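Local coordinates for proteolytically activated form of PPO4 Tyrosinase (Agaricus bisporus var. bisporus H97, PDB 4OUA), which is a copper-dependent oxidase that hydroxylates monophenols to o-diphenols and oxidises these to reactive o-quinones, the first step of melanin formation, at residues K13-I18 against N284-L289; W131-A136 against D251-F256; V190-A195 against I205-L210. All coordinates share one frame; numbering follows the deposited sequence.

Contact 1. Residues K13-I18 against N284-L289; sequences KNRLDI and NVDRHL
R15 brings the end of its guanidinium group up to the carboxylate of D286, with NH1 3.8 Å from OD2. This is a long salt bridge: OD2 stands off the plane of the guanidinium, so attraction of charge and not a directed N-H holds the pair, and the two flat groups are turned 50° from each other. The arginine chain runs straight out of the 13-18 segment, extended from CG to NE, and meets the aspartate at about a right angle. On the helix, CG of D286 stands opposite the backbone N (chi1 -172°), which turns the carboxylate toward the arginine.

Both groups have stronger partners nearby. R15 forms a salt bridge through NH2 with E98 and a cation-pi contact with Y349, while OD2 of D286 is hydrogen-bonded to the hydroxyls of Y351 and Y349 and OD1 pairs with R91. The buried arginine has two acids as partners and D286 has R15 and R91, which would be expected to keep both charged.

The next residue, R287, folds back over the preceding turn: NE donates to OD1 of N284 at 3.2 Å, nearly straight at 164° and almost in the guanidinium plane.

D286 belongs to helix 277-295, the copper-binding helix that also carries H282, and its side chain is about 6 Å from that of H282 and from that of H90. The N-terminal segment leaves strand 13-14, which pairs in parallel with strand 349-350, and R15 then reaches past V94 of helix 86-109 to helix 277-295, while D17 caps the start of helix 18-21.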
loop_
_atom_site.group_PDB
_atom_site.type_symbol
_atom_site.label_atom_id
_atom_site.label_comp_id
_atom_site.label_asym_id
_atom_site.label_seq_id
_atom_site.Cartn_x
_atom_site.Cartn_y
_atom_site.Cartn_z
ATOM N N LYS A 13 12.580 -11.463 1.383
ATOM C CA LYS A 13 11.918 -11.683 2.665
ATOM C C LYS A 13 10.408 -11.502 2.539
ATOM O O LYS A 13 9.922 -10.896 1.584
ATOM C CB LYS A 13 12.475 -10.738 3.729
ATOM C CG LYS A 13 13.916 -11.024 4.114
ATOM C CD LYS A 13 14.085 -12.463 4.573
ATOM C CE LYS A 13 15.511 -12.733 5.024
ATOM N NZ LYS A 13 16.502 -12.399 3.961
ATOM N N ASN A 14 9.670 -12.031 3.508
ATOM C CA ASN A 14 8.216 -11.979 3.468
ATOM C C ASN A 14 7.629 -10.728 4.105
ATOM O O ASN A 14 8.129 -10.232 5.115
ATOM C CB ASN A 14 7.621 -13.211 4.154
ATOM C CG ASN A 14 7.707 -14.453 3.295
ATOM O OD1 ASN A 14 7.834 -14.367 2.074
ATOM N ND2 ASN A 14 7.630 -15.616 3.929
ATOM N N ARG A 15 6.565 -10.220 3.494
ATOM C CA ARG A 15 5.743 -9.200 4.119
ATOM C C ARG A 15 4.772 -9.897 5.061
ATOM O O ARG A 15 3.898 -10.641 4.621
ATOM C CB ARG A 15 4.998 -8.380 3.068
ATOM C CG ARG A 15 5.914 -7.646 2.104
ATOM C CD ARG A 15 5.124 -6.916 1.031
ATOM N NE ARG A 15 5.989 -6.107 0.179
ATOM C CZ ARG A 15 5.569 -5.440 -0.889
ATOM N NH1 ARG A 15 4.293 -5.490 -1.243
ATOM N NH2 ARG A 15 6.426 -4.727 -1.607
ATOM N N LEU A 16 4.941 -9.673 6.358
ATOM C CA LEU A 16 4.164 -10.396 7.356
ATOM C C LEU A 16 2.749 -9.845 7.502
ATOM O O LEU A 16 2.479 -8.694 7.167
ATOM C CB LEU A 16 4.872 -10.356 8.710
ATOM C CG LEU A 16 6.300 -10.901 8.747
ATOM C CD1 LEU A 16 6.838 -10.884 10.169
ATOM C CD2 LEU A 16 6.354 -12.301 8.165
ATOM N N ASP A 17 1.850 -10.691 7.994
ATOM C CA ASP A 17 0.517 -10.257 8.379
ATOM C C ASP A 17 0.642 -9.326 9.580
ATOM O O ASP A 17 1.327 -9.652 10.550
ATOM C CB ASP A 17 -0.370 -11.460 8.711
ATOM C CG ASP A 17 -1.816 -11.074 8.959
ATOM O OD1 ASP A 17 -2.101 -10.457 10.008
ATOM O OD2 ASP A 17 -2.671 -11.400 8.108
ATOM N N ILE A 18 -0.012 -8.170 9.512
ATOM C CA ILE A 18 0.112 -7.155 10.555
ATOM C C ILE A 18 -0.230 -7.707 11.940
ATOM O O ILE A 18 0.278 -7.222 12.949
ATOM C CB ILE A 18 -0.785 -5.934 10.259
ATOM C CG1 ILE A 18 -0.410 -4.760 11.167
ATOM C CG2 ILE A 18 -2.254 -6.294 10.415
ATOM C CD1 ILE A 18 1.032 -4.323 11.039
ATOM N N ASN A 284 -1.592 -5.530 1.114
ATOM C CA ASN A 284 -2.500 -6.665 1.060
ATOM C C ASN A 284 -3.167 -6.768 -0.305
ATOM O O ASN A 284 -3.459 -7.863 -0.783
ATOM C CB ASN A 284 -3.555 -6.556 2.162
ATOM C CG ASN A 284 -4.477 -7.755 2.207
ATOM O OD1 ASN A 284 -4.064 -8.855 2.576
ATOM N ND2 ASN A 284 -5.738 -7.547 1.843
ATOM N N VAL A 285 -3.410 -5.616 -0.924
ATOM C CA VAL A 285 -3.928 -5.579 -2.284
ATOM C C VAL A 285 -2.928 -6.241 -3.221
ATOM O O VAL A 285 -3.306 -6.911 -4.183
ATOM C CB VAL A 285 -4.202 -4.141 -2.755
ATOM C CG1 VAL A 285 -4.467 -4.109 -4.255
ATOM C CG2 VAL A 285 -5.368 -3.544 -1.981
ATOM N N ASP A 286 -1.647 -6.054 -2.925
ATOM C CA ASP A 286 -0.586 -6.657 -3.715
ATOM C C ASP A 286 -0.509 -8.155 -3.449
ATOM O O ASP A 286 -0.151 -8.932 -4.334
ATOM C CB ASP A 286 0.756 -5.993 -3.410
ATOM C CG ASP A 286 1.854 -6.444 -4.347
ATOM O OD1 ASP A 286 1.996 -5.838 -5.429
ATOM O OD2 ASP A 286 2.575 -7.405 -4.004
ATOM N N ARG A 287 -0.850 -8.554 -2.227
ATOM C CA ARG A 287 -0.853 -9.965 -1.861
ATOM C C ARG A 287 -1.950 -10.703 -2.617
ATOM O O ARG A 287 -1.793 -11.866 -2.984
ATOM C CB ARG A 287 -1.042 -10.141 -0.354
ATOM C CG ARG A 287 -0.876 -11.576 0.120
ATOM C CD ARG A 287 -1.006 -11.684 1.628
ATOM N NE ARG A 287 -2.392 -11.559 2.062
ATOM C CZ ARG A 287 -3.159 -12.586 2.410
ATOM N NH1 ARG A 287 -2.672 -13.818 2.383
ATOM N NH2 ARG A 287 -4.411 -12.381 2.791
ATOM N N HIS A 288 -3.064 -10.013 -2.838
ATOM C CA HIS A 288 -4.165 -10.561 -3.617
ATOM C C HIS A 288 -3.699 -10.852 -5.037
ATOM O O HIS A 288 -4.023 -11.892 -5.612
ATOM C CB HIS A 288 -5.352 -9.595 -3.631
ATOM C CG HIS A 288 -6.068 -9.497 -2.321
ATOM N ND1 HIS A 288 -7.022 -8.536 -2.063
ATOM C CD2 HIS A 288 -5.978 -10.247 -1.196
ATOM C CE1 HIS A 288 -7.487 -8.695 -0.836
ATOM N NE2 HIS A 288 -6.868 -9.726 -0.289
ATOM N N LEU A 289 -2.929 -9.922 -5.593
ATOM C CA LEU A 289 -2.377 -10.084 -6.929
ATOM C C LEU A 289 -1.464 -11.303 -6.992
ATOM O O LEU A 289 -1.492 -12.057 -7.962
ATOM C CB LEU A 289 -1.616 -8.825 -7.346
ATOM C CG LEU A 289 -1.064 -8.807 -8.770
ATOM C CD1 LEU A 289 -2.185 -9.009 -9.774
ATOM C CD2 LEU A 289 -0.334 -7.503 -9.033
#

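Contact 2. Residues W131-A136 against D251-F256; sequences WDTGFA and DDIHGF. With CU1 (copper (I) ion), chain D.
I253 points its side chain from helix 246-258, one of the helices of the type 3 dicopper centre of tyrosinases, into the 131-136 loop. From CB the chain splits. CG2, anti to the backbone N, goes to the indole of W131, 3.7 Å from CZ3 and a little farther from CH2, approaching the ring obliquely. CG1 takes the other branch, beside the backbone N (chi1 -55°), and passes 4.1 Å from OG1 of T133. At its tip, CD1 meets T133 end on, 3.7 Å from CB, with OG1 and CG2 of the threonine also close.

The two loop residues are packed on each other as well: CG2 of T133 lies over the centre of the indole ring, 3.5 Å above its plane. I253 therefore packs against two residues that also pack on each other, and all three are buried. Beyond them, W131 rests on I277 and L280 of helix 277-295, so the loop bridges two copper-binding helices.

The next residue, H254, faces the metal instead. Its ring holds copper through NE2 at 2.0 Å, in company with H250, H282 and a water whose oxygen is 2.3 Å from the metal.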
loop_
_atom_site.group_PDB
_atom_site.type_symbol
_atom_site.label_atom_id
_atom_site.label_comp_id
_atom_site.label_asym_id
_atom_site.label_seq_id
_atom_site.Cartn_x
_atom_site.Cartn_y
_atom_site.Cartn_z
ATOM N N TRP A 131 -2.468 -5.785 5.558
ATOM C CA TRP A 131 -3.695 -5.799 6.342
ATOM C C TRP A 131 -4.715 -6.745 5.708
ATOM O O TRP A 131 -5.419 -6.374 4.768
ATOM C CB TRP A 131 -4.253 -4.378 6.447
ATOM C CG TRP A 131 -5.545 -4.247 7.190
ATOM C CD1 TRP A 131 -6.085 -5.133 8.075
ATOM C CD2 TRP A 131 -6.466 -3.154 7.103
ATOM N NE1 TRP A 131 -7.286 -4.658 8.547
ATOM C CE2 TRP A 131 -7.542 -3.444 7.962
ATOM C CE3 TRP A 131 -6.485 -1.958 6.378
ATOM C CZ2 TRP A 131 -8.623 -2.583 8.119
ATOM C CZ3 TRP A 131 -7.560 -1.105 6.535
ATOM C CH2 TRP A 131 -8.614 -1.422 7.399
ATOM N N ASP A 132 -4.783 -7.970 6.222
ATOM C CA ASP A 132 -5.671 -8.989 5.669
ATOM C C ASP A 132 -7.140 -8.644 5.919
ATOM O O ASP A 132 -7.785 -9.214 6.802
ATOM C CB ASP A 132 -5.338 -10.357 6.267
ATOM C CG ASP A 132 -5.816 -11.507 5.400
ATOM O OD1 ASP A 132 -6.760 -11.312 4.603
ATOM O OD2 ASP A 132 -5.242 -12.610 5.518
ATOM N N THR A 133 -7.662 -7.714 5.127
ATOM C CA THR A 133 -9.018 -7.206 5.315
ATOM C C THR A 133 -10.083 -8.267 5.046
ATOM O O THR A 133 -11.188 -8.199 5.586
ATOM C CB THR A 133 -9.282 -5.993 4.406
ATOM O OG1 THR A 133 -9.224 -6.400 3.034
ATOM C CG2 THR A 133 -8.240 -4.911 4.650
ATOM N N GLY A 134 -9.746 -9.247 4.213
ATOM C CA GLY A 134 -10.683 -10.291 3.843
ATOM C C GLY A 134 -10.876 -11.349 4.914
ATOM O O GLY A 134 -11.875 -12.069 4.912
ATOM N N PHE A 135 -9.920 -11.447 5.832
ATOM C CA PHE A 135 -9.991 -12.436 6.901
ATOM C C PHE A 135 -10.159 -11.777 8.265
ATOM O O PHE A 135 -10.795 -12.335 9.160
ATOM C CB PHE A 135 -8.743 -13.322 6.898
ATOM C CG PHE A 135 -8.725 -14.342 7.998
ATOM C CD1 PHE A 135 -9.339 -15.571 7.829
ATOM C CD2 PHE A 135 -8.100 -14.071 9.202
ATOM C CE1 PHE A 135 -9.329 -16.511 8.843
ATOM C CE2 PHE A 135 -8.087 -15.005 10.219
ATOM C CZ PHE A 135 -8.701 -16.228 10.039
ATOM N N ALA A 136 -9.580 -10.592 8.421
ATOM C CA ALA A 136 -9.686 -9.849 9.673
ATOM C C ALA A 136 -9.811 -8.355 9.399
ATOM O O ALA A 136 -8.827 -7.620 9.463
ATOM C CB ALA A 136 -8.488 -10.131 10.564
ATOM N N ASP A 251 -11.704 -0.702 -3.405
ATOM C CA ASP A 251 -12.341 0.588 -3.152
ATOM C C ASP A 251 -13.109 0.606 -1.835
ATOM O O ASP A 251 -13.181 1.638 -1.169
ATOM C CB ASP A 251 -13.285 0.955 -4.300
ATOM C CG ASP A 251 -12.552 1.208 -5.601
ATOM O OD1 ASP A 251 -11.356 1.566 -5.552
ATOM O OD2 ASP A 251 -13.176 1.052 -6.673
ATOM N N ASP A 252 -13.683 -0.534 -1.465
ATOM C CA ASP A 252 -14.497 -0.631 -0.256
ATOM C C ASP A 252 -13.710 -0.293 1.008
ATOM O O ASP A 252 -14.265 0.243 1.967
ATOM C CB ASP A 252 -15.100 -2.033 -0.129
ATOM C CG ASP A 252 -16.179 -2.302 -1.164
ATOM O OD1 ASP A 252 -16.106 -1.720 -2.268
ATOM O OD2 ASP A 252 -17.100 -3.096 -0.873
ATOM N N ILE A 253 -12.419 -0.605 1.011
ATOM C CA ILE A 253 -11.592 -0.360 2.188
ATOM C C ILE A 253 -11.288 1.124 2.357
ATOM O O ILE A 253 -11.162 1.611 3.479
ATOM C CB ILE A 253 -10.270 -1.143 2.128
ATOM C CG1 ILE A 253 -10.543 -2.636 1.930
ATOM C CG2 ILE A 253 -9.461 -0.909 3.395
ATOM C CD1 ILE A 253 -11.388 -3.248 3.024
ATOM N N HIS A 254 -11.169 1.831 1.259
ATOM C CA HIS A 254 -10.964 3.276 1.309
ATOM C C HIS A 254 -12.216 3.965 1.835
ATOM O O HIS A 254 -12.133 4.955 2.560
ATOM C CB HIS A 254 -10.592 3.825 -0.070
ATOM C CG HIS A 254 -9.167 3.570 -0.458
ATOM N ND1 HIS A 254 -8.108 4.229 0.128
ATOM C CD2 HIS A 254 -8.628 2.731 -1.374
ATOM C CE1 HIS A 254 -6.977 3.805 -0.408
ATOM N NE2 HIS A 254 -7.264 2.894 -1.320
ATOM N N GLY A 255 -13.382 3.447 1.460
ATOM C CA GLY A 255 -14.650 3.988 1.911
ATOM C C GLY A 255 -14.892 3.755 3.389
ATOM O O GLY A 255 -15.317 4.660 4.103
ATOM N N PHE A 256 -14.621 2.537 3.846
ATOM C CA PHE A 256 -14.829 2.176 5.245
ATOM C C PHE A 256 -14.031 3.073 6.182
ATOM O O PHE A 256 -14.528 3.496 7.224
ATOM C CB PHE A 256 -14.444 0.714 5.489
ATOM C CG PHE A 256 -15.332 -0.277 4.792
ATOM C CD1 PHE A 256 -16.567 0.105 4.294
ATOM C CD2 PHE A 256 -14.933 -1.595 4.638
ATOM C CE1 PHE A 256 -17.383 -0.808 3.654
ATOM C CE2 PHE A 256 -15.745 -2.510 4.002
ATOM C CZ PHE A 256 -16.970 -2.117 3.509
HETATM CU CU CU1 D . -6.160 2.567 -2.947
HETATM O O HOH W 1 -5.969 4.052 -4.653
#

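Contact 3. Residues V190-A195 against I205-L210; sequences VRNPDA and IGKLDL
NZ of K207, on helix 201-224, donates a hydrogen bond to OD1 of N192 in the 190-195 loop, 2.8 Å away. The ammonium nitrogen stands above the amide, 59° out of the carbonyl plane, with an angle of 120° at the oxygen, so it comes in over the carbonyl and not along a lone pair. The two side chains approach from opposite directions. K207 swings CG away from the backbone N and runs extended until a bend at chi3 (-57°) turns CE and NZ toward the asparagine.

The same nitrogen has two further acceptors, the carbonyl oxygens of F256, in the last turn of helix 246-258, and of R259, just past its end. The amide is held at its other end too: ND2 of N192 gives a hydrogen bond to O of N200, ahead of helix 201-224, which fixes which way round the amide group is turned.

Packing adds little: CE of K207 follows NZ to within 3.6 Å of OD1 of N192, and the asparagine also leans on A203 and L204 in the first turn of the helix. N192 itself has phi and psi in the left-handed helical region.

With three oxygens around one ammonium group, the lysine is a local tie between the loop and the exit of the helix that carries H254. A lysine ammonium gripped by three carbonyl oxygens, two of them at the C-terminal end of helix 246-258, would be expected to be favoured by the helix dipole there.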
loop_
_atom_site.group_PDB
_atom_site.type_symbol
_atom_site.label_atom_id
_atom_site.label_comp_id
_atom_site.label_asym_id
_atom_site.label_seq_id
_atom_site.Cartn_x
_atom_site.Cartn_y
_atom_site.Cartn_z
ATOM N N VAL A 190 -7.303 12.258 8.850
ATOM C CA VAL A 190 -8.430 11.867 9.690
ATOM C C VAL A 190 -9.186 10.657 9.150
ATOM O O VAL A 190 -9.425 10.543 7.948
ATOM C CB VAL A 190 -9.417 13.033 9.862
ATOM C CG1 VAL A 190 -10.728 12.533 10.437
ATOM C CG2 VAL A 190 -8.810 14.101 10.758
ATOM N N ARG A 191 -9.564 9.759 10.056
ATOM C CA ARG A 191 -10.310 8.557 9.697
ATOM C C ARG A 191 -11.750 8.614 10.199
ATOM O O ARG A 191 -11.993 8.840 11.385
ATOM C CB ARG A 191 -9.620 7.312 10.258
ATOM C CG ARG A 191 -8.236 7.054 9.692
ATOM C CD ARG A 191 -7.556 5.899 10.409
ATOM N NE ARG A 191 -6.163 5.753 10.001
ATOM C CZ ARG A 191 -5.291 4.938 10.587
ATOM N NH1 ARG A 191 -5.666 4.190 11.616
ATOM N NH2 ARG A 191 -4.042 4.875 10.146
ATOM N N ASN A 192 -12.698 8.403 9.289
ATOM C CA ASN A 192 -14.112 8.327 9.648
ATOM C C ASN A 192 -14.593 9.561 10.414
ATOM O O ASN A 192 -15.074 9.445 11.541
ATOM C CB ASN A 192 -14.369 7.065 10.479
ATOM C CG ASN A 192 -15.834 6.667 10.510
ATOM O OD1 ASN A 192 -16.553 6.822 9.522
ATOM N ND2 ASN A 192 -16.282 6.149 11.648
ATOM N N PRO A 193 -14.464 10.747 9.799
ATOM C CA PRO A 193 -14.791 12.016 10.463
ATOM C C PRO A 193 -16.292 12.231 10.663
ATOM O O PRO A 193 -17.101 11.729 9.883
ATOM C CB PRO A 193 -14.221 13.064 9.505
ATOM C CG PRO A 193 -14.274 12.409 8.172
ATOM C CD PRO A 193 -13.991 10.954 8.419
ATOM N N ASP A 194 -16.645 12.976 11.706
ATOM C CA ASP A 194 -18.039 13.311 11.983
ATOM C C ASP A 194 -18.457 14.574 11.240
ATOM O O ASP A 194 -17.733 15.063 10.371
ATOM C CB ASP A 194 -18.264 13.496 13.486
ATOM C CG ASP A 194 -18.330 12.179 14.236
ATOM O OD1 ASP A 194 -18.794 11.178 13.650
ATOM O OD2 ASP A 194 -17.921 12.146 15.417
ATOM N N ALA A 195 -19.627 15.099 11.588
ATOM C CA ALA A 195 -20.134 16.321 10.977
ATOM C C ALA A 195 -19.391 17.547 11.502
ATOM O O ALA A 195 -19.366 18.595 10.853
ATOM C CB ALA A 195 -21.628 16.456 11.229
ATOM N N ILE A 205 -14.589 1.260 14.207
ATOM C CA ILE A 205 -14.488 -0.121 14.662
ATOM C C ILE A 205 -15.826 -0.831 14.499
ATOM O O ILE A 205 -15.874 -2.012 14.161
ATOM C CB ILE A 205 -14.043 -0.211 16.134
ATOM C CG1 ILE A 205 -12.796 0.643 16.375
ATOM C CG2 ILE A 205 -13.785 -1.658 16.524
ATOM C CD1 ILE A 205 -11.569 0.153 15.645
ATOM N N GLY A 206 -16.911 -0.101 14.736
ATOM C CA GLY A 206 -18.246 -0.648 14.578
ATOM C C GLY A 206 -18.580 -0.923 13.124
ATOM O O GLY A 206 -19.187 -1.943 12.798
ATOM N N LYS A 207 -18.177 -0.007 12.249
ATOM C CA LYS A 207 -18.430 -0.139 10.819
ATOM C C LYS A 207 -17.714 -1.355 10.239
ATOM O O LYS A 207 -18.300 -2.132 9.485
ATOM C CB LYS A 207 -17.988 1.128 10.082
ATOM C CG LYS A 207 -18.339 1.140 8.606
ATOM C CD LYS A 207 -17.568 2.221 7.863
ATOM C CE LYS A 207 -17.806 3.594 8.466
ATOM N NZ LYS A 207 -17.046 4.651 7.744
ATOM N N LEU A 208 -16.445 -1.511 10.600
ATOM C CA LEU A 208 -15.634 -2.623 10.117
ATOM C C LEU A 208 -16.195 -3.964 10.573
ATOM O O LEU A 208 -16.252 -4.920 9.798
ATOM C CB LEU A 208 -14.188 -2.473 10.592
ATOM C CG LEU A 208 -13.250 -1.670 9.687
ATOM C CD1 LEU A 208 -13.970 -0.487 9.053
ATOM C CD2 LEU A 208 -12.019 -1.213 10.458
ATOM N N ASP A 209 -16.611 -4.027 11.833
ATOM C CA ASP A 209 -17.138 -5.258 12.406
ATOM C C ASP A 209 -18.362 -5.746 11.631
ATOM O O ASP A 209 -18.530 -6.947 11.411
ATOM C CB ASP A 209 -17.489 -5.050 13.880
ATOM C CG ASP A 209 -17.674 -6.356 14.623
ATOM O OD1 ASP A 209 -17.008 -7.346 14.256
ATOM O OD2 ASP A 209 -18.482 -6.394 15.574
ATOM N N LEU A 210 -19.203 -4.810 11.204
ATOM C CA LEU A 210 -20.419 -5.141 10.463
ATOM C C LEU A 210 -20.128 -5.497 9.008
ATOM O O LEU A 210 -20.773 -6.374 8.435
ATOM C CB LEU A 210 -21.414 -3.979 10.521
ATOM C CG LEU A 210 -22.105 -3.734 11.862
ATOM C CD1 LEU A 210 -23.075 -2.568 11.755
ATOM C CD2 LEU A 210 -22.821 -4.992 12.329
#

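From the N terminus, 13-18 is the first segment to pass and its partner 284-289 the last, so contact 1 closes the widest loop and joins the N-terminal segment to helix 277-295. Within it, 131-136 meets 251-256 later in the chain: contact 2 ties the loop after helix 116-125 to helix 246-258. Contact 3 lies within that in turn, a short closure that ties the loop before helix 201-224 to that helix. None of the three cross. Contacts 1 and 2 touch through the salt bridge of R287 NH2 with D132 OD2, contacts 2 and 3 through K207 NZ on F256 O, with L208 packing beside it, while contacts 1 and 3 stay about 10 Å apart at their nearest atoms.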